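Local coordinates for protein peptidase M42 (Thaumarchaeota archaeon SCGC AB-539-E09, PDB 5DS0) that is probably a metal-dependent aminopeptidase of the M42 (TET) family, binding two cobalt ions in each subunit of a twelve-chain assembly and trimming peptides from their N-termini, at residues C[250-258]-C[289-297]; C[266-276]-C[306-316]. All blocks are in the same frame, centred on the assembly; numbering follows the deposited sequence.

Contact 1 of 2, residues C[250-258]-C[289-297]; sequences HEALTKMGK and PLQLSQMSG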
loop_
_atom_site.group_PDB
_atom_site.type_symbol
_atom_site.label_atom_id
_atom_site.label_comp_id
_atom_site.label_asym_id
_atom_site.label_seq_id
_atom_site.Cartn_x
_atom_site.Cartn_y
_atom_site.Cartn_z
ATOM N N HIS C 250 -19.947 -19.919 17.820
ATOM C CA HIS C 250 -19.138 -21.130 17.753
ATOM C C HIS C 250 -17.728 -21.023 18.329
ATOM O O HIS C 250 -17.173 -22.027 18.777
ATOM C CB HIS C 250 -19.100 -21.690 16.322
ATOM C CG HIS C 250 -18.487 -20.773 15.307
ATOM N ND1 HIS C 250 -17.130 -20.723 15.059
ATOM C CD2 HIS C 250 -19.061 -19.909 14.436
ATOM C CE1 HIS C 250 -16.893 -19.848 14.097
ATOM N NE2 HIS C 250 -18.046 -19.338 13.704
ATOM N N GLU C 251 -17.165 -19.818 18.342
ATOM C CA GLU C 251 -15.825 -19.586 18.896
ATOM C C GLU C 251 -15.820 -19.523 20.444
ATOM O O GLU C 251 -14.792 -19.788 21.073
ATOM C CB GLU C 251 -15.241 -18.278 18.355
ATOM C CG GLU C 251 -15.220 -18.104 16.825
ATOM C CD GLU C 251 -13.973 -18.674 16.161
ATOM O OE1 GLU C 251 -13.079 -19.107 16.904
ATOM O OE2 GLU C 251 -13.873 -18.681 14.908
ATOM N N ALA C 252 -16.956 -19.142 21.042
ATOM C CA ALA C 252 -17.130 -19.093 22.509
ATOM C C ALA C 252 -18.522 -19.594 22.860
ATOM O O ALA C 252 -19.481 -18.834 22.929
ATOM C CB ALA C 252 -16.923 -17.681 23.038
ATOM N N LEU C 253 -18.615 -20.896 23.054
ATOM C CA LEU C 253 -19.888 -21.553 23.281
ATOM C C LEU C 253 -20.562 -21.190 24.605
ATOM O O LEU C 253 -21.789 -21.207 24.664
ATOM C CB LEU C 253 -19.722 -23.079 23.199
ATOM C CG LEU C 253 -19.486 -23.631 21.786
ATOM C CD1 LEU C 253 -18.727 -24.954 21.841
ATOM C CD2 LEU C 253 -20.788 -23.753 21.000
ATOM N N THR C 254 -19.788 -20.884 25.653
ATOM C CA THR C 254 -20.359 -20.783 26.996
ATOM C C THR C 254 -20.982 -19.432 27.277
ATOM O O THR C 254 -20.543 -18.416 26.754
ATOM C CB THR C 254 -19.337 -21.080 28.095
ATOM O OG1 THR C 254 -18.202 -20.229 27.946
ATOM C CG2 THR C 254 -18.885 -22.511 28.016
ATOM N N LYS C 255 -22.024 -19.458 28.102
ATOM C CA LYS C 255 -22.735 -18.267 28.526
ATOM C C LYS C 255 -22.760 -18.189 30.039
ATOM O O LYS C 255 -22.955 -19.195 30.722
ATOM C CB LYS C 255 -24.164 -18.297 27.985
ATOM C CG LYS C 255 -24.241 -18.356 26.467
ATOM C CD LYS C 255 -25.650 -18.160 25.947
ATOM C CE LYS C 255 -25.682 -17.904 24.447
ATOM N NZ LYS C 255 -25.134 -16.576 24.047
HETATM N N MSE C 256 -22.563 -16.998 30.570
HETATM C CA MSE C 256 -22.561 -16.813 32.007
HETATM C C MSE C 256 -23.963 -17.040 32.487
HETATM O O MSE C 256 -24.918 -16.468 31.956
HETATM C CB MSE C 256 -22.087 -15.410 32.343
HETATM C CG MSE C 256 -21.970 -15.192 33.838
HETATM SE SE MSE C 256 -21.581 -13.300 34.215
HETATM C CE MSE C 256 -23.319 -12.448 33.864
ATOM N N GLY C 257 -24.101 -17.902 33.487
ATOM C CA GLY C 257 -25.401 -18.194 34.096
ATOM C C GLY C 257 -26.095 -19.449 33.608
ATOM O O GLY C 257 -27.092 -19.851 34.179
ATOM N N LYS C 258 -25.555 -20.083 32.575
ATOM C CA LYS C 258 -26.129 -21.298 32.002
ATOM C C LYS C 258 -25.388 -22.558 32.452
ATOM O O LYS C 258 -25.577 -23.628 31.887
ATOM C CB LYS C 258 -26.116 -21.202 30.481
ATOM C CG LYS C 258 -27.044 -20.140 29.937
ATOM C CD LYS C 258 -28.467 -20.661 29.878
ATOM C CE LYS C 258 -29.475 -19.585 30.255
ATOM N NZ LYS C 258 -30.844 -20.170 30.285
ATOM N N PRO C 289 -26.882 -28.245 35.247
ATOM C CA PRO C 289 -26.681 -27.784 33.869
ATOM C C PRO C 289 -25.192 -27.747 33.511
ATOM O O PRO C 289 -24.363 -27.367 34.351
ATOM C CB PRO C 289 -27.270 -26.375 33.882
ATOM C CG PRO C 289 -27.149 -25.924 35.300
ATOM C CD PRO C 289 -27.336 -27.158 36.131
ATOM N N LEU C 290 -24.858 -28.160 32.296
ATOM C CA LEU C 290 -23.474 -28.318 31.901
ATOM C C LEU C 290 -23.297 -27.923 30.443
ATOM O O LEU C 290 -23.964 -28.469 29.575
ATOM C CB LEU C 290 -23.067 -29.766 32.110
ATOM C CG LEU C 290 -21.601 -30.082 31.847
ATOM C CD1 LEU C 290 -20.709 -29.452 32.907
ATOM C CD2 LEU C 290 -21.379 -31.586 31.805
ATOM N N GLN C 291 -22.408 -26.975 30.166
ATOM C CA GLN C 291 -22.242 -26.467 28.799
ATOM C C GLN C 291 -21.018 -27.076 28.119
ATOM O O GLN C 291 -19.913 -26.949 28.614
ATOM C CB GLN C 291 -22.089 -24.946 28.800
ATOM C CG GLN C 291 -23.157 -24.195 29.574
ATOM C CD GLN C 291 -23.017 -22.696 29.448
ATOM O OE1 GLN C 291 -23.225 -22.136 28.377
ATOM N NE2 GLN C 291 -22.620 -22.035 30.531
ATOM N N LEU C 292 -21.215 -27.743 26.991
ATOM C CA LEU C 292 -20.083 -28.272 26.249
ATOM C C LEU C 292 -19.314 -27.128 25.639
ATOM O O LEU C 292 -19.894 -26.265 24.995
ATOM C CB LEU C 292 -20.549 -29.232 25.169
ATOM C CG LEU C 292 -21.194 -30.518 25.680
ATOM C CD1 LEU C 292 -21.469 -31.446 24.510
ATOM C CD2 LEU C 292 -20.320 -31.224 26.706
ATOM N N SER C 293 -18.006 -27.129 25.858
ATOM C CA SER C 293 -17.142 -26.014 25.488
ATOM C C SER C 293 -15.899 -26.486 24.741
ATOM O O SER C 293 -15.524 -27.647 24.810
ATOM C CB SER C 293 -16.710 -25.278 26.751
ATOM O OG SER C 293 -15.598 -24.439 26.510
ATOM N N GLN C 294 -15.269 -25.566 24.024
ATOM C CA GLN C 294 -14.059 -25.866 23.286
ATOM C C GLN C 294 -13.189 -24.625 23.239
ATOM O O GLN C 294 -13.664 -23.601 22.830
ATOM C CB GLN C 294 -14.431 -26.312 21.874
ATOM C CG GLN C 294 -13.657 -27.527 21.398
ATOM C CD GLN C 294 -14.224 -28.143 20.127
ATOM O OE1 GLN C 294 -13.848 -27.755 19.019
ATOM N NE2 GLN C 294 -15.121 -29.121 20.281
HETATM N N MSE C 295 -11.929 -24.711 23.651
HETATM C CA MSE C 295 -11.021 -23.554 23.622
HETATM C C MSE C 295 -9.956 -23.777 22.577
HETATM O O MSE C 295 -8.853 -24.257 22.869
HETATM C CB MSE C 295 -10.398 -23.292 24.993
HETATM C CG MSE C 295 -11.406 -23.428 26.139
HETATM SE SE MSE C 295 -10.563 -23.364 27.932
HETATM C CE MSE C 295 -8.700 -23.939 27.600
ATOM N N SER C 296 -10.307 -23.463 21.335
ATOM C CA SER C 296 -9.402 -23.557 20.167
ATOM C C SER C 296 -7.956 -23.032 20.361
ATOM O O SER C 296 -6.998 -23.625 19.846
ATOM C CB SER C 296 -10.052 -22.818 18.993
ATOM O OG SER C 296 -9.081 -22.336 18.093
ATOM N N GLY C 297 -7.801 -21.938 21.107
ATOM C CA GLY C 297 -6.491 -21.313 21.278
ATOM C C GLY C 297 -6.121 -20.939 22.706
ATOM O O GLY C 297 -5.735 -19.805 22.981
#

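Contact 2 of 2, residues C[266-276]-C[306-316]; sequences DRSMIPNQPLK and HMNRAGCPSVV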
loop_
_atom_site.group_PDB
_atom_site.type_symbol
_atom_site.label_atom_id
_atom_site.label_comp_id
_atom_site.label_asym_id
_atom_site.label_seq_id
_atom_site.Cartn_x
_atom_site.Cartn_y
_atom_site.Cartn_z
ATOM N N ASP C 266 -9.027 -28.625 23.751
ATOM C CA ASP C 266 -8.253 -27.401 23.812
ATOM C C ASP C 266 -6.853 -27.656 23.265
ATOM O O ASP C 266 -6.468 -28.803 23.016
ATOM C CB ASP C 266 -8.292 -26.750 25.219
ATOM C CG ASP C 266 -7.414 -27.457 26.267
ATOM O OD1 ASP C 266 -6.184 -27.420 26.095
ATOM O OD2 ASP C 266 -7.927 -27.999 27.292
ATOM N N ARG C 267 -6.124 -26.579 23.019
ATOM C CA ARG C 267 -4.809 -26.647 22.389
ATOM C C ARG C 267 -3.822 -27.502 23.200
ATOM O O ARG C 267 -2.929 -28.109 22.632
ATOM C CB ARG C 267 -4.270 -25.218 22.189
ATOM C CG ARG C 267 -2.974 -25.082 21.373
ATOM C CD ARG C 267 -2.426 -23.634 21.319
ATOM N NE ARG C 267 -2.201 -23.143 22.688
ATOM C CZ ARG C 267 -1.851 -21.898 23.025
ATOM N NH1 ARG C 267 -1.683 -20.959 22.100
ATOM N NH2 ARG C 267 -1.676 -21.587 24.310
ATOM N N SER C 268 -3.989 -27.551 24.521
ATOM C CA SER C 268 -3.085 -28.295 25.408
ATOM C C SER C 268 -3.480 -29.754 25.684
ATOM O O SER C 268 -2.645 -30.538 26.142
ATOM C CB SER C 268 -2.911 -27.544 26.752
ATOM O OG SER C 268 -4.043 -27.676 27.600
HETATM N N MSE C 269 -4.730 -30.117 25.406
HETATM C CA MSE C 269 -5.201 -31.477 25.659
HETATM C C MSE C 269 -6.513 -31.829 24.986
HETATM O O MSE C 269 -7.443 -31.022 24.941
HETATM C CB MSE C 269 -5.407 -31.634 27.161
HETATM C CG MSE C 269 -5.961 -33.022 27.495
HETATM SE SE MSE C 269 -6.314 -33.238 29.412
HETATM C CE MSE C 269 -8.025 -32.253 29.536
ATOM N N ILE C 270 -6.583 -33.061 24.473
ATOM C CA ILE C 270 -7.846 -33.696 24.108
ATOM C C ILE C 270 -8.254 -34.629 25.243
ATOM O O ILE C 270 -7.540 -35.584 25.556
ATOM C CB ILE C 270 -7.710 -34.535 22.830
ATOM C CG1 ILE C 270 -7.227 -33.661 21.676
ATOM C CG2 ILE C 270 -9.050 -35.188 22.474
ATOM C CD1 ILE C 270 -6.262 -34.354 20.756
ATOM N N PRO C 271 -9.393 -34.358 25.887
ATOM C CA PRO C 271 -9.665 -35.109 27.114
ATOM C C PRO C 271 -9.832 -36.610 26.872
ATOM O O PRO C 271 -10.180 -37.010 25.766
ATOM C CB PRO C 271 -10.976 -34.485 27.617
ATOM C CG PRO C 271 -11.598 -33.877 26.408
ATOM C CD PRO C 271 -10.471 -33.419 25.552
ATOM N N ASN C 272 -9.593 -37.409 27.908
ATOM C CA ASN C 272 -9.959 -38.815 27.917
ATOM C C ASN C 272 -11.456 -38.936 27.668
ATOM O O ASN C 272 -12.255 -38.287 28.337
ATOM C CB ASN C 272 -9.595 -39.446 29.260
ATOM C CG ASN C 272 -10.124 -40.873 29.405
ATOM O OD1 ASN C 272 -11.266 -41.094 29.832
ATOM N ND2 ASN C 272 -9.278 -41.840 29.126
ATOM N N GLN C 273 -11.829 -39.753 26.693
ATOM C CA GLN C 273 -13.213 -39.782 26.243
ATOM C C GLN C 273 -14.178 -40.471 27.221
ATOM O O GLN C 273 -15.246 -39.930 27.505
ATOM C CB GLN C 273 -13.307 -40.365 24.839
ATOM C CG GLN C 273 -12.708 -39.450 23.781
ATOM C CD GLN C 273 -13.443 -38.114 23.684
ATOM O OE1 GLN C 273 -14.603 -38.064 23.290
ATOM N NE2 GLN C 273 -12.758 -37.026 24.030
ATOM N N PRO C 274 -13.809 -41.653 27.749
ATOM C CA PRO C 274 -14.608 -42.242 28.830
ATOM C C PRO C 274 -14.877 -41.296 30.005
ATOM O O PRO C 274 -15.990 -41.253 30.516
ATOM C CB PRO C 274 -13.745 -43.417 29.285
ATOM C CG PRO C 274 -13.039 -43.842 28.047
ATOM C CD PRO C 274 -12.792 -42.599 27.250
ATOM N N LEU C 275 -13.853 -40.558 30.434
ATOM C CA LEU C 275 -13.987 -39.615 31.540
ATOM C C LEU C 275 -14.908 -38.462 31.158
ATOM O O LEU C 275 -15.710 -38.017 31.978
ATOM C CB LEU C 275 -12.627 -39.068 31.965
ATOM C CG LEU C 275 -12.628 -37.960 33.040
ATOM C CD1 LEU C 275 -13.374 -38.380 34.294
ATOM C CD2 LEU C 275 -11.203 -37.552 33.398
ATOM N N LYS C 276 -14.809 -37.990 29.917
ATOM C CA LYS C 276 -15.711 -36.955 29.437
ATOM C C LYS C 276 -17.162 -37.423 29.531
ATOM O O LYS C 276 -18.015 -36.700 30.038
ATOM C CB LYS C 276 -15.389 -36.565 27.989
ATOM C CG LYS C 276 -16.266 -35.443 27.439
ATOM C CD LYS C 276 -16.120 -35.277 25.941
ATOM C CE LYS C 276 -16.979 -36.264 25.158
ATOM N NZ LYS C 276 -16.773 -36.084 23.687
ATOM N N HIS C 306 -1.952 -34.328 32.498
ATOM C CA HIS C 306 -2.358 -35.548 31.785
ATOM C C HIS C 306 -1.184 -36.259 31.139
ATOM O O HIS C 306 -1.327 -37.378 30.675
ATOM C CB HIS C 306 -3.496 -35.278 30.794
ATOM C CG HIS C 306 -3.063 -34.878 29.409
ATOM N ND1 HIS C 306 -2.586 -33.620 29.101
ATOM C CD2 HIS C 306 -3.117 -35.550 28.231
ATOM C CE1 HIS C 306 -2.332 -33.547 27.805
ATOM N NE2 HIS C 306 -2.651 -34.704 27.252
HETATM N N MSE C 307 -0.027 -35.607 31.140
HETATM C CA MSE C 307 1.192 -36.129 30.555
HETATM C C MSE C 307 2.158 -36.623 31.598
HETATM O O MSE C 307 3.284 -37.023 31.279
HETATM C CB MSE C 307 1.891 -34.963 29.838
HETATM C CG MSE C 307 2.498 -35.438 28.536
HETATM SE SE MSE C 307 1.395 -34.618 27.155
HETATM C CE MSE C 307 2.474 -32.960 26.985
ATOM N N ASN C 308 1.734 -36.611 32.853
ATOM C CA ASN C 308 2.573 -37.063 33.953
ATOM C C ASN C 308 2.832 -38.567 33.901
ATOM O O ASN C 308 1.897 -39.359 33.765
ATOM C CB ASN C 308 1.918 -36.706 35.284
ATOM C CG ASN C 308 2.757 -37.109 36.469
ATOM O OD1 ASN C 308 2.423 -38.050 37.176
ATOM N ND2 ASN C 308 3.866 -36.419 36.674
ATOM N N ARG C 309 4.105 -38.944 34.006
ATOM C CA ARG C 309 4.527 -40.340 33.986
ATOM C C ARG C 309 3.980 -41.073 32.742
ATOM O O ARG C 309 4.390 -40.759 31.624
ATOM C CB ARG C 309 4.181 -41.035 35.322
ATOM C CG ARG C 309 5.159 -40.720 36.449
ATOM C CD ARG C 309 4.778 -41.332 37.794
ATOM N NE ARG C 309 5.391 -40.605 38.920
ATOM C CZ ARG C 309 4.944 -39.461 39.448
ATOM N NH1 ARG C 309 3.851 -38.866 38.984
ATOM N NH2 ARG C 309 5.592 -38.907 40.461
ATOM N N ALA C 310 3.057 -42.022 32.940
ATOM C CA ALA C 310 2.506 -42.843 31.858
ATOM C C ALA C 310 1.203 -42.255 31.316
ATOM O O ALA C 310 0.567 -42.824 30.420
ATOM C CB ALA C 310 2.272 -44.268 32.354
ATOM N N GLY C 311 0.811 -41.111 31.858
ATOM C CA GLY C 311 -0.412 -40.457 31.452
ATOM C C GLY C 311 -1.389 -40.460 32.598
ATOM O O GLY C 311 -1.278 -41.259 33.533
ATOM N N CYS C 312 -2.352 -39.563 32.521
ATOM C CA CYS C 312 -3.371 -39.455 33.544
ATOM C C CYS C 312 -4.639 -38.943 32.892
ATOM O O CYS C 312 -4.636 -37.842 32.340
ATOM C CB CYS C 312 -2.910 -38.484 34.628
ATOM S SG CYS C 312 -4.187 -38.080 35.823
ATOM N N PRO C 313 -5.722 -39.726 32.927
ATOM C CA PRO C 313 -6.969 -39.235 32.343
ATOM C C PRO C 313 -7.423 -37.955 33.040
ATOM O O PRO C 313 -7.475 -37.892 34.269
ATOM C CB PRO C 313 -7.970 -40.369 32.598
ATOM C CG PRO C 313 -7.169 -41.528 33.031
ATOM C CD PRO C 313 -5.907 -40.997 33.629
ATOM N N SER C 314 -7.738 -36.935 32.250
ATOM C CA SER C 314 -8.075 -35.634 32.804
ATOM C C SER C 314 -9.158 -34.962 32.013
ATOM O O SER C 314 -9.388 -35.285 30.845
ATOM C CB SER C 314 -6.849 -34.719 32.817
ATOM O OG SER C 314 -5.719 -35.403 33.321
ATOM N N VAL C 315 -9.817 -34.017 32.665
ATOM C CA VAL C 315 -10.871 -33.263 32.038
ATOM C C VAL C 315 -10.875 -31.869 32.645
ATOM O O VAL C 315 -10.551 -31.711 33.800
ATOM C CB VAL C 315 -12.217 -34.002 32.214
ATOM C CG1 VAL C 315 -12.894 -33.653 33.529
ATOM C CG2 VAL C 315 -13.134 -33.724 31.050
ATOM N N VAL C 316 -11.208 -30.859 31.849
ATOM C CA VAL C 316 -11.295 -29.491 32.368
ATOM C C VAL C 316 -12.745 -29.075 32.558
ATOM O O VAL C 316 -13.559 -29.180 31.650
ATOM C CB VAL C 316 -10.632 -28.464 31.443
ATOM C CG1 VAL C 316 -10.668 -27.086 32.068
ATOM C CG2 VAL C 316 -9.198 -28.855 31.133
#

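Contact 1 of 2, residues C[250-258]-C[289-297]
Q291 reaches from its strand to the backbone of K255 and grips it twice with its side-chain amide. Its OE1 accepts from K255 N at 2.9 Å, and its NE2 donates to K255 O, also at 2.9 Å. The N-H...O angles are 157° and 156°, so both bonds are fairly straight. K255 O lies close to the amide plane of Q291. The Q291 chain has CG anti to its carbonyl carbon and runs extended beyond it (chi2 -175°), which carries the amide across to the loop. NE2 also donates to G259 O, just after the loop segment, so the rotation of the amide is fixed from several points.

K258 CB packs against Q291 CD at 3.6 Å, while the rest of the lysine leads away. P289 CB comes to K258 O at the outer end. K255 to K258 form a type II beta turn, and Q291 holds the backbone at its first residue.

On the other side of Q291, methyl groups of the loop segment pack on the strand. The methyl CG2 of T254 meets S293 CB at 3.7 Å. L253 points at the strand and lays CD1 against L292 O, 3.6 Å away. S293 OG is hydrogen-bonded to D239 OD2.

The strand 291-295 runs parallel to 261-263 in the large mixed sheet. Segment 250-258 belongs to the connection that follows strand 232-240 and precedes 261-263 in the chain. T254 and Q291 also touch P320 of strand 314-322. The amide of Q294 hydrogen-bonds to N86 and to V74 O, both of a second subunit. The contact thus joins a loop to a sheet strand beside a subunit interface.

Contact 2 of 2, residues C[266-276]-C[306-316]
M269, a selenomethionine, lies over one face of the H306 ring, and the two side chains slide past each other in opposite directions. CB comes first, 3.7 Å from H306 CE1. CG follows and sits almost centrally over the ring, 3.6 Å from its centroid and 7° off the normal, a CH-pi contact. With CG anti to the backbone N (chi1 178°) and chi2 extended, the chain runs on across the ring. SE is still above the same face, 3.9 Å from the centroid and 25° off the normal, as a sulfur-aromatic type contact made by selenium. It also meets S314 CB at 3.8 Å. The chain bends at chi3, and CE ends against S314 O at 3.6 Å and V316 CG2. H306 ND1 is bonded to A302 O, which helps to fix the ring under M269.

Further along, the packing passes to the start of a helix. P271 CB lies against S314 O and V315 CG2. N272 and P313 lie side by side and point the same way, their CB atoms 3.8 Å apart. N272 is the N-cap: its OD1 accepts from L275 N at 2.7 Å, in the carbonyl plane. L275 puts CD2 against the strand backbone at S314 C and against V315 CB. D266 OD1 accepts from S268 N, an Asx turn, and also from S268 OG.

This buried contact joins a loop and the first turn of helix 273-285, through L275, to the start of strand 314-322 in the large mixed sheet. That strand pairs with 232-240 in parallel and with 261-263 in antiparallel fashion. Helix 302-305 adds A302 next to M269 and V316. The C-terminal residues F358 and T359 touch L275 and P313.

In the fold
Both contacts reach the large mixed sheet. Contact 2 is buried, with no exposed residue among those that touch, and contact 1 is only partly buried. Their chemistry follows this: contact 1 depends on a side-chain amide holding a loop backbone, whereas contact 2 packs apolar groups and a ring, with polar bonds running within its segments or to residues outside them. Helix 273-285, which starts in contact 2, is followed in the chain by strand 291-295 of contact 1. Their segments alternate in sequence and touch where M295 O meets D266 CB. Both reach a second subunit. The side chain of V316 is about 9 Å from a bound cobalt ion, that of S293 about 13 Å.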